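Local atomic coordinates of metazoan TIR-STING fusion (Crassostrea gigas, PDB entry 6WT6), a protein that joins a TIR domain and a STING ligand-binding domain in a single polypeptide and assembles as a pair of such chains. Residues 32-37 with 102-107; 41-46 with 62-67; 328-333 with 343-348. All blocks are in the same frame, centred on the assembly; numbering follows the deposited sequence.

Contact 1: residues 32-37 with 102-107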
ATOM      1  N   HIS A  32      15.519 -23.568  -5.243  1.00 48.88           N
ATOM      2  CA  HIS A  32      16.199 -22.568  -6.059  1.00 50.90           C
ATOM      3  C   HIS A  32      15.220 -21.846  -6.977  1.00 51.48           C
ATOM      4  O   HIS A  32      15.351 -20.639  -7.204  1.00 53.96           O
ATOM      5  CB  HIS A  32      17.315 -23.215  -6.881  1.00 54.69           C
ATOM      6  CG  HIS A  32      18.491 -23.658  -6.068  1.00 57.47           C
ATOM      7  ND1 HIS A  32      18.567 -24.905  -5.487  1.00 59.35           N
ATOM      8  CD2 HIS A  32      19.638 -23.018  -5.739  1.00 57.34           C
ATOM      9  CE1 HIS A  32      19.709 -25.015  -4.833  1.00 59.01           C
ATOM     10  NE2 HIS A  32      20.378 -23.884  -4.970  1.00 58.60           N
ATOM     11  N   ALA A  33      14.240 -22.564  -7.519  1.00 48.62           N
ATOM     12  CA  ALA A  33      13.327 -21.963  -8.478  1.00 47.24           C
ATOM     13  C   ALA A  33      11.951 -22.603  -8.376  1.00 48.22           C
ATOM     14  O   ALA A  33      11.829 -23.823  -8.240  1.00 51.64           O
ATOM     15  CB  ALA A  33      13.858 -22.095  -9.910  1.00 46.89           C
ATOM     16  N   PHE A  34      10.920 -21.766  -8.433  1.00 47.14           N
ATOM     17  CA  PHE A  34       9.550 -22.217  -8.615  1.00 51.48           C
ATOM     18  C   PHE A  34       9.177 -22.026 -10.077  1.00 50.86           C
ATOM     19  O   PHE A  34       9.320 -20.927 -10.620  1.00 47.71           O
ATOM     20  CB  PHE A  34       8.577 -21.449  -7.719  1.00 55.55           C
ATOM     21  CG  PHE A  34       7.126 -21.749  -7.998  1.00 56.26           C
ATOM     22  CD1 PHE A  34       6.560 -22.946  -7.587  1.00 60.24           C
ATOM     23  CD2 PHE A  34       6.327 -20.833  -8.663  1.00 56.09           C
ATOM     24  CE1 PHE A  34       5.226 -23.226  -7.839  1.00 59.14           C
ATOM     25  CE2 PHE A  34       4.990 -21.107  -8.917  1.00 57.24           C
ATOM     26  CZ  PHE A  34       4.441 -22.305  -8.504  1.00 58.28           C
ATOM     27  N   ILE A  35       8.715 -23.097 -10.708  1.00 54.32           N
ATOM     28  CA  ILE A  35       8.301 -23.064 -12.104  1.00 59.21           C
ATOM     29  C   ILE A  35       6.798 -22.807 -12.138  1.00 62.01           C
ATOM     30  O   ILE A  35       5.998 -23.686 -11.810  1.00 64.08           O
ATOM     31  CB  ILE A  35       8.676 -24.362 -12.828  1.00 61.16           C
ATOM     32  CG1 ILE A  35      10.197 -24.496 -12.892  1.00 61.41           C
ATOM     33  CG2 ILE A  35       8.074 -24.399 -14.223  1.00 63.36           C
ATOM     34  CD1 ILE A  35      10.675 -25.751 -13.567  1.00 62.66           C
ATOM     35  N   SER A  36       6.418 -21.589 -12.518  1.00 62.11           N
ATOM     36  CA  SER A  36       5.022 -21.195 -12.642  1.00 63.71           C
ATOM     37  C   SER A  36       4.587 -21.392 -14.089  1.00 58.97           C
ATOM     38  O   SER A  36       5.133 -20.758 -14.998  1.00 55.74           O
ATOM     39  CB  SER A  36       4.824 -19.744 -12.210  1.00 72.69           C
ATOM     40  OG  SER A  36       3.455 -19.387 -12.215  1.00 82.21           O
ATOM     41  N   TYR A  37       3.607 -22.268 -14.299  1.00 56.64           N
ATOM     42  CA  TYR A  37       3.154 -22.606 -15.637  1.00 59.37           C
ATOM     43  C   TYR A  37       1.643 -22.772 -15.631  1.00 58.06           C
ATOM     44  O   TYR A  37       1.029 -23.030 -14.593  1.00 53.57           O
ATOM     45  CB  TYR A  37       3.827 -23.885 -16.153  1.00 61.91           C
ATOM     46  CG  TYR A  37       3.511 -25.120 -15.335  1.00 65.21           C
ATOM     47  CD1 TYR A  37       4.157 -25.364 -14.126  1.00 62.18           C
ATOM     48  CD2 TYR A  37       2.577 -26.048 -15.774  1.00 56.80           C
ATOM     49  CE1 TYR A  37       3.870 -26.492 -13.377  1.00 61.09           C
ATOM     50  CE2 TYR A  37       2.288 -27.177 -15.035  1.00 58.47           C
ATOM     51  CZ  TYR A  37       2.933 -27.395 -13.839  1.00 60.71           C
ATOM     52  OH  TYR A  37       2.645 -28.522 -13.104  1.00 63.86           O
ATOM     53  N   LYS A 102      -3.526 -13.652 -15.753  1.00 69.66           N
ATOM     54  CA  LYS A 102      -4.233 -12.650 -14.966  1.00 71.36           C
ATOM     55  C   LYS A 102      -4.352 -13.023 -13.495  1.00 63.66           C
ATOM     56  O   LYS A 102      -4.979 -12.283 -12.731  1.00 57.66           O
ATOM     57  CB  LYS A 102      -5.638 -12.421 -15.543  1.00 80.60           C
ATOM     58  CG  LYS A 102      -5.665 -11.889 -16.971  1.00 85.97           C
ATOM     59  CD  LYS A 102      -5.355 -10.399 -17.027  1.00 87.82           C
ATOM     60  CE  LYS A 102      -5.458  -9.872 -18.452  1.00 89.83           C
ATOM     61  NZ  LYS A 102      -5.400  -8.383 -18.514  1.00 88.75           N
ATOM     62  N   PHE A 103      -3.770 -14.147 -13.079  1.00 63.71           N
ATOM     63  CA  PHE A 103      -3.966 -14.636 -11.721  1.00 62.12           C
ATOM     64  C   PHE A 103      -2.658 -15.127 -11.114  1.00 61.66           C
ATOM     65  O   PHE A 103      -1.963 -14.371 -10.428  1.00 54.58           O
ATOM     66  CB  PHE A 103      -5.017 -15.749 -11.715  1.00 67.18           C
ATOM     67  CG  PHE A 103      -5.674 -15.958 -10.382  1.00 68.99           C
ATOM     68  CD1 PHE A 103      -6.443 -14.959  -9.813  1.00 70.64           C
ATOM     69  CD2 PHE A 103      -5.537 -17.158  -9.708  1.00 74.67           C
ATOM     70  CE1 PHE A 103      -7.051 -15.148  -8.589  1.00 73.03           C
ATOM     71  CE2 PHE A 103      -6.145 -17.355  -8.484  1.00 75.13           C
ATOM     72  CZ  PHE A 103      -6.902 -16.347  -7.924  1.00 75.87           C
ATOM     73  N   GLU A 104      -2.307 -16.391 -11.371  1.00 53.91           N
ATOM     74  CA  GLU A 104      -1.153 -16.984 -10.704  1.00 49.87           C
ATOM     75  C   GLU A 104       0.146 -16.313 -11.130  1.00 48.36           C
ATOM     76  O   GLU A 104       1.082 -16.206 -10.328  1.00 46.90           O
ATOM     77  CB  GLU A 104      -1.088 -18.484 -10.980  1.00 54.90           C
ATOM     78  CG  GLU A 104      -0.136 -19.216 -10.057  1.00 54.43           C
ATOM     79  CD  GLU A 104       0.173 -20.625 -10.517  1.00 57.87           C
ATOM     80  OE1 GLU A 104      -0.751 -21.467 -10.552  1.00 61.81           O
ATOM     81  OE2 GLU A 104       1.350 -20.892 -10.840  1.00 59.67           O
ATOM     82  N   MET A 105       0.228 -15.860 -12.381  1.00 52.00           N
ATOM     83  CA  MET A 105       1.450 -15.212 -12.845  1.00 55.57           C
ATOM     84  C   MET A 105       1.658 -13.872 -12.149  1.00 56.14           C
ATOM     85  O   MET A 105       2.784 -13.532 -11.766  1.00 56.86           O
ATOM     86  CB  MET A 105       1.407 -15.035 -14.363  1.00 61.31           C
ATOM     87  CG  MET A 105       2.699 -14.549 -15.006  1.00 64.25           C
ATOM     88  SD  MET A 105       2.402 -14.010 -16.702  1.00 70.66           S
ATOM     89  CE  MET A 105       1.841 -12.338 -16.384  1.00 73.97           C
ATOM     90  N   LEU A 106       0.582 -13.104 -11.959  1.00 56.50           N
ATOM     91  CA  LEU A 106       0.707 -11.799 -11.321  1.00 53.52           C
ATOM     92  C   LEU A 106       1.001 -11.909  -9.832  1.00 51.75           C
ATOM     93  O   LEU A 106       1.496 -10.944  -9.240  1.00 51.16           O
ATOM     94  CB  LEU A 106      -0.563 -10.976 -11.541  1.00 53.67           C
ATOM     95  CG  LEU A 106      -0.951 -10.746 -13.003  1.00 57.04           C
ATOM     96  CD1 LEU A 106      -2.170  -9.847 -13.103  1.00 55.62           C
ATOM     97  CD2 LEU A 106       0.219 -10.161 -13.779  1.00 60.41           C
ATOM     98  N   MET A 107       0.708 -13.057  -9.217  1.00 51.82           N
ATOM     99  CA  MET A 107       1.067 -13.252  -7.817  1.00 51.84           C
ATOM    100  C   MET A 107       2.576 -13.260  -7.622  1.00 50.35           C
ATOM    101  O   MET A 107       3.064 -12.848  -6.565  1.00 49.87           O
ATOM    102  CB  MET A 107       0.466 -14.555  -7.291  1.00 53.04           C
ATOM    103  CG  MET A 107      -1.046 -14.573  -7.255  1.00 54.90           C
ATOM    104  SD  MET A 107      -1.719 -16.118  -6.614  1.00 56.10           S
ATOM    105  CE  MET A 107      -3.464 -15.825  -6.879  1.00 57.53           C
TER

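Contact 2: residues 41-46 with 62-67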
ATOM      1  N   ALA A  41      -1.929 -25.609 -20.781  1.00 83.43           N
ATOM      2  CA  ALA A  41      -1.157 -25.538 -22.018  1.00 86.23           C
ATOM      3  C   ALA A  41       0.259 -26.076 -21.845  1.00 85.38           C
ATOM      4  O   ALA A  41       0.575 -27.153 -22.363  1.00 85.42           O
ATOM      5  CB  ALA A  41      -1.135 -24.102 -22.538  1.00 85.72           C
ATOM      6  N   ASP A  42       1.127 -25.346 -21.139  1.00 83.04           N
ATOM      7  CA  ASP A  42       2.563 -25.600 -21.150  1.00 86.26           C
ATOM      8  C   ASP A  42       3.025 -26.568 -20.069  1.00 83.37           C
ATOM      9  O   ASP A  42       4.117 -26.381 -19.514  1.00 84.61           O
ATOM     10  CB  ASP A  42       3.336 -24.288 -21.009  1.00 90.43           C
ATOM     11  CG  ASP A  42       3.070 -23.326 -22.136  1.00 94.52           C
ATOM     12  OD1 ASP A  42       2.532 -23.758 -23.174  1.00 97.74           O
ATOM     13  OD2 ASP A  42       3.420 -22.142 -21.975  1.00 93.60           O
ATOM     14  N   THR A  43       2.242 -27.592 -19.747  1.00 78.50           N
ATOM     15  CA  THR A  43       2.712 -28.568 -18.770  1.00 75.98           C
ATOM     16  C   THR A  43       3.907 -29.353 -19.302  1.00 81.41           C
ATOM     17  O   THR A  43       4.877 -29.593 -18.571  1.00 81.68           O
ATOM     18  CB  THR A  43       1.571 -29.502 -18.388  1.00 72.00           C
ATOM     19  OG1 THR A  43       0.540 -28.748 -17.750  1.00 74.46           O
ATOM     20  CG2 THR A  43       2.053 -30.583 -17.435  1.00 65.30           C
ATOM     21  N   SER A  44       3.863 -29.747 -20.576  1.00 84.14           N
ATOM     22  CA  SER A  44       4.987 -30.466 -21.168  1.00 86.17           C
ATOM     23  C   SER A  44       6.244 -29.603 -21.184  1.00 82.03           C
ATOM     24  O   SER A  44       7.333 -30.062 -20.821  1.00 78.25           O
ATOM     25  CB  SER A  44       4.627 -30.926 -22.579  1.00 92.55           C
ATOM     26  OG  SER A  44       5.761 -31.460 -23.236  1.00101.90           O
ATOM     27  N   HIS A  45       6.108 -28.341 -21.604  1.00 82.24           N
ATOM     28  CA  HIS A  45       7.256 -27.440 -21.642  1.00 82.61           C
ATOM     29  C   HIS A  45       7.837 -27.226 -20.250  1.00 82.02           C
ATOM     30  O   HIS A  45       9.060 -27.140 -20.084  1.00 80.70           O
ATOM     31  CB  HIS A  45       6.858 -26.096 -22.255  1.00 83.53           C
ATOM     32  CG  HIS A  45       6.364 -26.193 -23.665  1.00 86.26           C
ATOM     33  ND1 HIS A  45       5.057 -26.498 -23.976  1.00 88.68           N
ATOM     34  CD2 HIS A  45       7.003 -26.022 -24.846  1.00 87.80           C
ATOM     35  CE1 HIS A  45       4.911 -26.515 -25.289  1.00 90.96           C
ATOM     36  NE2 HIS A  45       6.078 -26.229 -25.841  1.00 90.74           N
ATOM     37  N   ALA A  46       6.975 -27.134 -19.236  1.00 80.45           N
ATOM     38  CA  ALA A  46       7.458 -26.891 -17.883  1.00 75.14           C
ATOM     39  C   ALA A  46       8.225 -28.094 -17.347  1.00 74.62           C
ATOM     40  O   ALA A  46       9.216 -27.932 -16.625  1.00 71.64           O
ATOM     41  CB  ALA A  46       6.289 -26.534 -16.968  1.00 72.19           C
ATOM     42  N   PHE A  62       7.727 -27.970  -8.484  1.00 62.25           N
ATOM     43  CA  PHE A  62       6.933 -28.214  -9.683  1.00 63.07           C
ATOM     44  C   PHE A  62       5.536 -28.649  -9.264  1.00 59.27           C
ATOM     45  O   PHE A  62       5.385 -29.645  -8.549  1.00 56.51           O
ATOM     46  CB  PHE A  62       7.596 -29.279 -10.562  1.00 66.02           C
ATOM     47  CG  PHE A  62       7.064 -29.331 -11.965  1.00 67.93           C
ATOM     48  CD1 PHE A  62       7.369 -28.328 -12.868  1.00 67.99           C
ATOM     49  CD2 PHE A  62       6.278 -30.390 -12.387  1.00 68.91           C
ATOM     50  CE1 PHE A  62       6.888 -28.373 -14.162  1.00 69.08           C
ATOM     51  CE2 PHE A  62       5.795 -30.441 -13.683  1.00 70.75           C
ATOM     52  CZ  PHE A  62       6.102 -29.431 -14.572  1.00 69.92           C
ATOM     53  N   ALA A  63       4.519 -27.911  -9.721  1.00 59.00           N
ATOM     54  CA  ALA A  63       3.154 -28.102  -9.237  1.00 61.21           C
ATOM     55  C   ALA A  63       2.688 -29.546  -9.400  1.00 63.18           C
ATOM     56  O   ALA A  63       2.266 -30.188  -8.431  1.00 62.37           O
ATOM     57  CB  ALA A  63       2.206 -27.145  -9.965  1.00 62.99           C
ATOM     58  N   GLU A  64       2.766 -30.071 -10.628  1.00 65.79           N
ATOM     59  CA  GLU A  64       2.309 -31.432 -10.906  1.00 70.63           C
ATOM     60  C   GLU A  64       2.941 -32.446  -9.962  1.00 72.46           C
ATOM     61  O   GLU A  64       2.259 -33.343  -9.449  1.00 76.75           O
ATOM     62  CB  GLU A  64       2.627 -31.801 -12.356  1.00 74.24           C
ATOM     63  CG  GLU A  64       2.432 -33.270 -12.692  1.00 75.61           C
ATOM     64  CD  GLU A  64       3.180 -33.684 -13.950  1.00 79.39           C
ATOM     65  OE1 GLU A  64       4.429 -33.755 -13.909  1.00 79.68           O
ATOM     66  OE2 GLU A  64       2.519 -33.936 -14.981  1.00 81.88           O
ATOM     67  N   ARG A  65       4.245 -32.321  -9.719  1.00 70.06           N
ATOM     68  CA  ARG A  65       4.952 -33.307  -8.909  1.00 69.04           C
ATOM     69  C   ARG A  65       4.782 -33.045  -7.418  1.00 69.05           C
ATOM     70  O   ARG A  65       4.519 -33.975  -6.647  1.00 69.79           O
ATOM     71  CB  ARG A  65       6.436 -33.306  -9.272  1.00 67.23           C
ATOM     72  CG  ARG A  65       7.330 -33.934  -8.224  1.00 67.65           C
ATOM     73  CD  ARG A  65       8.796 -33.743  -8.570  1.00 66.81           C
ATOM     74  NE  ARG A  65       9.209 -32.355  -8.390  1.00 67.72           N
ATOM     75  CZ  ARG A  65      10.371 -31.865  -8.806  1.00 68.34           C
ATOM     76  NH1 ARG A  65      11.234 -32.653  -9.432  1.00 70.69           N
ATOM     77  NH2 ARG A  65      10.668 -30.590  -8.600  1.00 68.38           N
ATOM     78  N   ASP A  66       4.916 -31.786  -7.003  1.00 66.47           N
ATOM     79  CA  ASP A  66       5.023 -31.422  -5.596  1.00 61.65           C
ATOM     80  C   ASP A  66       3.692 -31.053  -4.948  1.00 59.96           C
ATOM     81  O   ASP A  66       3.540 -31.243  -3.736  1.00 58.72           O
ATOM     82  CB  ASP A  66       6.013 -30.257  -5.434  1.00 59.94           C
ATOM     83  CG  ASP A  66       7.405 -30.583  -5.983  1.00 61.49           C
ATOM     84  OD1 ASP A  66       7.957 -31.647  -5.633  1.00 62.04           O
ATOM     85  OD2 ASP A  66       7.947 -29.776  -6.767  1.00 60.68           O
ATOM     86  N   PHE A  67       2.721 -30.533  -5.698  1.00 71.11           N
ATOM     87  CA  PHE A  67       1.431 -30.158  -5.121  1.00 71.46           C
ATOM     88  C   PHE A  67       0.505 -31.370  -5.116  1.00 76.95           C
ATOM     89  O   PHE A  67       0.225 -31.950  -6.171  1.00 70.01           O
ATOM     90  CB  PHE A  67       0.793 -28.994  -5.883  1.00 65.50           C
ATOM     91  CG  PHE A  67       1.533 -27.691  -5.737  1.00 61.52           C
ATOM     92  CD1 PHE A  67       2.544 -27.554  -4.798  1.00 59.15           C
ATOM     93  CD2 PHE A  67       1.216 -26.603  -6.536  1.00 59.61           C
ATOM     94  CE1 PHE A  67       3.231 -26.362  -4.662  1.00 56.38           C
ATOM     95  CE2 PHE A  67       1.899 -25.404  -6.403  1.00 56.79           C
ATOM     96  CZ  PHE A  67       2.908 -25.286  -5.464  1.00 54.50           C
TER

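Contact 3: residues 328-333 with 343-348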
ATOM      1  N   LYS A 328      -9.699  18.329   7.061  1.00 29.87           N
ATOM      2  CA  LYS A 328      -8.667  19.183   6.489  1.00 24.13           C
ATOM      3  C   LYS A 328      -7.308  18.620   6.872  1.00 22.17           C
ATOM      4  O   LYS A 328      -6.963  18.578   8.056  1.00 23.71           O
ATOM      5  CB  LYS A 328      -8.808  20.630   6.966  1.00 27.88           C
ATOM      6  CG  LYS A 328      -7.773  21.570   6.367  1.00 30.13           C
ATOM      7  CD  LYS A 328      -7.809  21.519   4.850  1.00 31.54           C
ATOM      8  CE  LYS A 328      -6.870  22.537   4.232  1.00 33.60           C
ATOM      9  NZ  LYS A 328      -5.467  22.314   4.662  1.00 34.71           N
ATOM     10  N   ILE A 329      -6.547  18.180   5.878  1.00 20.39           N
ATOM     11  CA  ILE A 329      -5.204  17.666   6.117  1.00 24.48           C
ATOM     12  C   ILE A 329      -4.253  18.850   6.263  1.00 26.36           C
ATOM     13  O   ILE A 329      -4.194  19.723   5.389  1.00 29.34           O
ATOM     14  CB  ILE A 329      -4.757  16.726   4.990  1.00 28.42           C
ATOM     15  CG1 ILE A 329      -5.798  15.624   4.769  1.00 28.18           C
ATOM     16  CG2 ILE A 329      -3.411  16.109   5.328  1.00 29.78           C
ATOM     17  CD1 ILE A 329      -5.385  14.590   3.737  1.00 28.75           C
ATOM     18  N   VAL A 330      -3.519  18.887   7.373  1.00 20.97           N
ATOM     19  CA  VAL A 330      -2.603  19.981   7.687  1.00 21.50           C
ATOM     20  C   VAL A 330      -1.184  19.443   7.538  1.00 22.86           C
ATOM     21  O   VAL A 330      -0.640  18.822   8.460  1.00 21.10           O
ATOM     22  CB  VAL A 330      -2.837  20.539   9.096  1.00 21.45           C
ATOM     23  CG1 VAL A 330      -1.869  21.695   9.392  1.00 17.87           C
ATOM     24  CG2 VAL A 330      -4.291  20.976   9.274  1.00 20.48           C
ATOM     25  N   PHE A 331      -0.570  19.678   6.381  1.00 22.43           N
ATOM     26  CA  PHE A 331       0.832  19.341   6.182  1.00 26.72           C
ATOM     27  C   PHE A 331       1.700  20.512   6.634  1.00 31.01           C
ATOM     28  O   PHE A 331       1.410  21.670   6.311  1.00 33.52           O
ATOM     29  CB  PHE A 331       1.105  19.002   4.718  1.00 28.15           C
ATOM     30  CG  PHE A 331       2.522  18.576   4.447  1.00 31.29           C
ATOM     31  CD1 PHE A 331       2.885  17.242   4.518  1.00 31.33           C
ATOM     32  CD2 PHE A 331       3.494  19.513   4.121  1.00 31.50           C
ATOM     33  CE1 PHE A 331       4.189  16.848   4.268  1.00 32.72           C
ATOM     34  CE2 PHE A 331       4.797  19.127   3.871  1.00 31.26           C
ATOM     35  CZ  PHE A 331       5.145  17.795   3.944  1.00 31.10           C
ATOM     36  N   TYR A 332       2.769  20.208   7.369  1.00 28.58           N
ATOM     37  CA  TYR A 332       3.621  21.259   7.905  1.00 23.68           C
ATOM     38  C   TYR A 332       5.012  20.705   8.159  1.00 25.62           C
ATOM     39  O   TYR A 332       5.182  19.509   8.415  1.00 24.97           O
ATOM     40  CB  TYR A 332       3.041  21.840   9.198  1.00 26.14           C
ATOM     41  CG  TYR A 332       2.926  20.835  10.326  1.00 27.38           C
ATOM     42  CD1 TYR A 332       1.823  19.988  10.425  1.00 25.60           C
ATOM     43  CD2 TYR A 332       3.918  20.735  11.296  1.00 25.02           C
ATOM     44  CE1 TYR A 332       1.715  19.066  11.454  1.00 24.86           C
ATOM     45  CE2 TYR A 332       3.823  19.815  12.325  1.00 25.70           C
ATOM     46  CZ  TYR A 332       2.720  18.986  12.403  1.00 27.26           C
ATOM     47  OH  TYR A 332       2.625  18.074  13.430  1.00 27.08           O
ATOM     48  N   LYS A 333       6.002  21.596   8.090  1.00 28.96           N
ATOM     49  CA  LYS A 333       7.375  21.271   8.465  1.00 28.43           C
ATOM     50  C   LYS A 333       7.489  21.320   9.981  1.00 27.75           C
ATOM     51  O   LYS A 333       7.428  22.399  10.581  1.00 27.72           O
ATOM     52  CB  LYS A 333       8.362  22.244   7.826  1.00 28.95           C
ATOM     53  CG  LYS A 333       8.300  22.301   6.311  1.00 35.34           C
ATOM     54  CD  LYS A 333       9.482  23.069   5.732  1.00 39.92           C
ATOM     55  CE  LYS A 333       9.305  23.306   4.237  1.00 44.16           C
ATOM     56  NZ  LYS A 333      10.553  23.792   3.592  1.00 50.43           N
ATOM     57  N   PRO A 343       0.621  26.918  17.384  1.00 37.98           N
ATOM     58  CA  PRO A 343      -0.637  27.667  17.553  1.00 39.77           C
ATOM     59  C   PRO A 343      -0.967  28.615  16.410  1.00 39.43           C
ATOM     60  O   PRO A 343      -2.133  28.693  16.001  1.00 41.03           O
ATOM     61  CB  PRO A 343      -0.407  28.420  18.869  1.00 38.27           C
ATOM     62  CG  PRO A 343       0.437  27.497  19.651  1.00 35.67           C
ATOM     63  CD  PRO A 343       1.387  26.888  18.648  1.00 37.64           C
ATOM     64  N   ARG A 344       0.021  29.344  15.880  1.00 35.52           N
ATOM     65  CA  ARG A 344      -0.269  30.283  14.800  1.00 37.53           C
ATOM     66  C   ARG A 344      -0.627  29.560  13.510  1.00 33.13           C
ATOM     67  O   ARG A 344      -1.450  30.054  12.729  1.00 33.93           O
ATOM     68  CB  ARG A 344       0.916  31.220  14.570  1.00 42.24           C
ATOM     69  CG  ARG A 344       0.661  32.279  13.507  1.00 48.52           C
ATOM     70  CD  ARG A 344       1.735  33.357  13.511  1.00 60.47           C
ATOM     71  NE  ARG A 344       1.755  34.113  14.761  1.00 68.69           N
ATOM     72  CZ  ARG A 344       2.653  33.942  15.725  1.00 72.55           C
ATOM     73  NH1 ARG A 344       3.617  33.040  15.585  1.00 73.96           N
ATOM     74  NH2 ARG A 344       2.590  34.675  16.829  1.00 71.48           N
ATOM     75  N   LEU A 345      -0.026  28.396  13.269  1.00 29.33           N
ATOM     76  CA  LEU A 345      -0.367  27.622  12.083  1.00 36.24           C
ATOM     77  C   LEU A 345      -1.810  27.131  12.146  1.00 34.47           C
ATOM     78  O   LEU A 345      -2.552  27.227  11.161  1.00 35.26           O
ATOM     79  CB  LEU A 345       0.600  26.450  11.935  1.00 42.01           C
ATOM     80  CG  LEU A 345       0.165  25.396  10.916  1.00 48.22           C
ATOM     81  CD1 LEU A 345       0.143  25.992   9.517  1.00 49.18           C
ATOM     82  CD2 LEU A 345       1.076  24.185  10.984  1.00 49.64           C
ATOM     83  N   ILE A 346      -2.227  26.612  13.303  1.00 30.28           N
ATOM     84  CA  ILE A 346      -3.571  26.050  13.428  1.00 29.60           C
ATOM     85  C   ILE A 346      -4.627  27.149  13.349  1.00 34.49           C
ATOM     86  O   ILE A 346      -5.658  26.985  12.686  1.00 37.28           O
ATOM     87  CB  ILE A 346      -3.696  25.239  14.730  1.00 30.43           C
ATOM     88  CG1 ILE A 346      -2.692  24.086  14.743  1.00 32.15           C
ATOM     89  CG2 ILE A 346      -5.114  24.705  14.887  1.00 29.64           C
ATOM     90  CD1 ILE A 346      -2.696  23.281  16.036  1.00 30.72           C
ATOM     91  N   CYS A 347      -4.394  28.280  14.027  1.00 37.13           N
ATOM     92  CA  CYS A 347      -5.320  29.409  13.938  1.00 40.71           C
ATOM     93  C   CYS A 347      -5.490  29.870  12.499  1.00 45.52           C
ATOM     94  O   CYS A 347      -6.592  30.241  12.082  1.00 48.87           O
ATOM     95  CB  CYS A 347      -4.834  30.573  14.802  1.00 42.67           C
ATOM     96  SG  CYS A 347      -5.110  30.383  16.566  1.00 46.42           S
ATOM     97  N   ASN A 348      -4.406  29.860  11.726  1.00 46.47           N
ATOM     98  CA  ASN A 348      -4.517  30.208  10.316  1.00 45.39           C
ATOM     99  C   ASN A 348      -5.407  29.218   9.574  1.00 38.53           C
ATOM    100  O   ASN A 348      -6.233  29.618   8.747  1.00 37.31           O
ATOM    101  CB  ASN A 348      -3.131  30.268   9.679  1.00 48.85           C
ATOM    102  CG  ASN A 348      -2.552  31.668   9.675  1.00 54.48           C
ATOM    103  OD1 ASN A 348      -2.944  32.507   8.863  1.00 60.35           O
ATOM    104  ND2 ASN A 348      -1.606  31.923  10.571  1.00 51.36           N
TER

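Contact 1: residues 32-37 with 102-107
A single hydrogen bond carries the polar part of this contact: S36 OG donates to E104 OE2 over 2.9 Å. The serine hydroxyl meets that oxygen on its anti side, turned away from the second carboxylate oxygen, and stands 26° out of the carboxylate plane. E104 can span the gap because its CG lies anti to the backbone N (chi1 -166°) and the chain beyond stays extended, carrying the acid from the helix start to the strand end. A short residue suits position 36, where the hydroxyl has to meet the acid close to the backbone. S36 OG also has a weak hydrogen bond with W100 NE1, so the indole and the acid both bear on one buried hydroxyl.

The second element is a C-H edge contact: the rim of the F34 ring against the same oxygen. F34 CE2 and CZ each lie 4.1 Å from E104 OE2, which sits beside the edge of the ring, near its plane, where the slightly positive C-H rim is favourable to a carboxylate oxygen. Ring and carboxylate planes are 48° apart, so the two groups are not stacked.

W100 and E104 have the spacing of the W-x-x-x-E pattern known from TIR domains. Strand 31-36 is a central strand of the parallel TIR sheet, and F34 and S36 turn their side chains to the face where helix 104-108 begins. Helix 74-82 packs on F34 through A80 and I81 and on E104 through V77, strand 84-91 adjoins S36 and M105, and R308 of the second subunit bonds to L106 O on the helix.

Contact 2: residues 41-46 with 62-67
The beta-alpha-beta unit at one margin of the parallel TIR sheet closes here: strand 31-36 leads into helix 43-56, the chain returns as strand 60-62, and its last residue, F62, packs against the first turn of that helix. A46 presents its methyl group to the rim of the phenyl ring, CB standing 3.4 Å from F62 CE1, close to the ring plane. F62 CE1 is also 3.4 Å from A46 O, and F62 CZ is 4.2 Å from T43 O, so the ring edge runs along the backbone of the helical turn. With CG anti to the backbone N (chi1 -164°), the ring is carried across to the helix. Alanine suits position 46, its lone methyl letting the helix backbone come close to the ring edge, while Y37 stacks on F62.

Nearer the surface, T43 CG2 lies 4.2 Å from E64 OE2, the two side chains meeting at about a right angle. Neither polar end is spent on the other: T43 OG1 bonds to A39 O, and E64 OE1 forms a salt bridge with R47.

Within 62-67, D66 OD2 turns its anti lone pair to F62 N in an almost straight bond (178°), although the modelled length is doubtfully short. R65 NE forms a salt bridge with D66 OD1 at 3.1 Å, and the guanidinium also pairs with E54.

Across the contact no hydrogen bond forms; cohesion comes from van der Waals packing, with the ring edge against the A46 methyl and backbone carbonyls, while the charged groups find their partners elsewhere.

Contact 3: residues 328-333 with 343-348
L345 reaches from helix 341-356 to strand 327-332, where V330 and Y332 receive one of its methyl groups. P343 comes first along the helix; its carbonyl accepts the backbone N-H of C347, a regular helical bond. R344 makes no contact with the strand segment; its guanidinium has a long, weak ion pair with D268. L345 then makes the contact. Its CG stands anti to the backbone N (chi1 167°), and a chi2 of 65° then brings CD2 to the strand, 3.5 Å from Y332 CB and 3.9 Å from Y332 CG. The two side chains cross at about a right angle. V330 CG1 approaches the same methyl tip to tip, at 4.2 Å from L345 CD2. The branched leucine end suits a seat between two alternate strand residues. I346, next in line, packs on F219 of the adjoining strand 212-221, extending the apolar seam. At N348 the side-chain ND2 bonds to R344 O at 2.9 Å, while N348 N reaches that oxygen from the opposite face of the carbonyl plane.

Between residues 328-333 and 343-348 no hydrogen bond forms: the pairing rests on hydrophobic burial and shape, and just beyond, K328 has a long, weak ion pair with E349 of the same helix.

In the fold
Contacts 1 and 2 belong to the TIR domain and contact 3 to the STING ligand-binding domain. The first two are neighbours, their centres about 11 Å apart, with contact 2 nested in the loop that contact 1 closes. Y37 joins them: it follows S36 in the chain, and its OH lies 2.9 Å from E64 N, a probable hydrogen bond. Contact 3 lies on the other side of the chain's centre, about 48 Å from contact 1 and 59 Å from contact 2, centre to centre. Contacts 1 and 3 both border the second subunit, whereas no other chain touches the segments of contact 2.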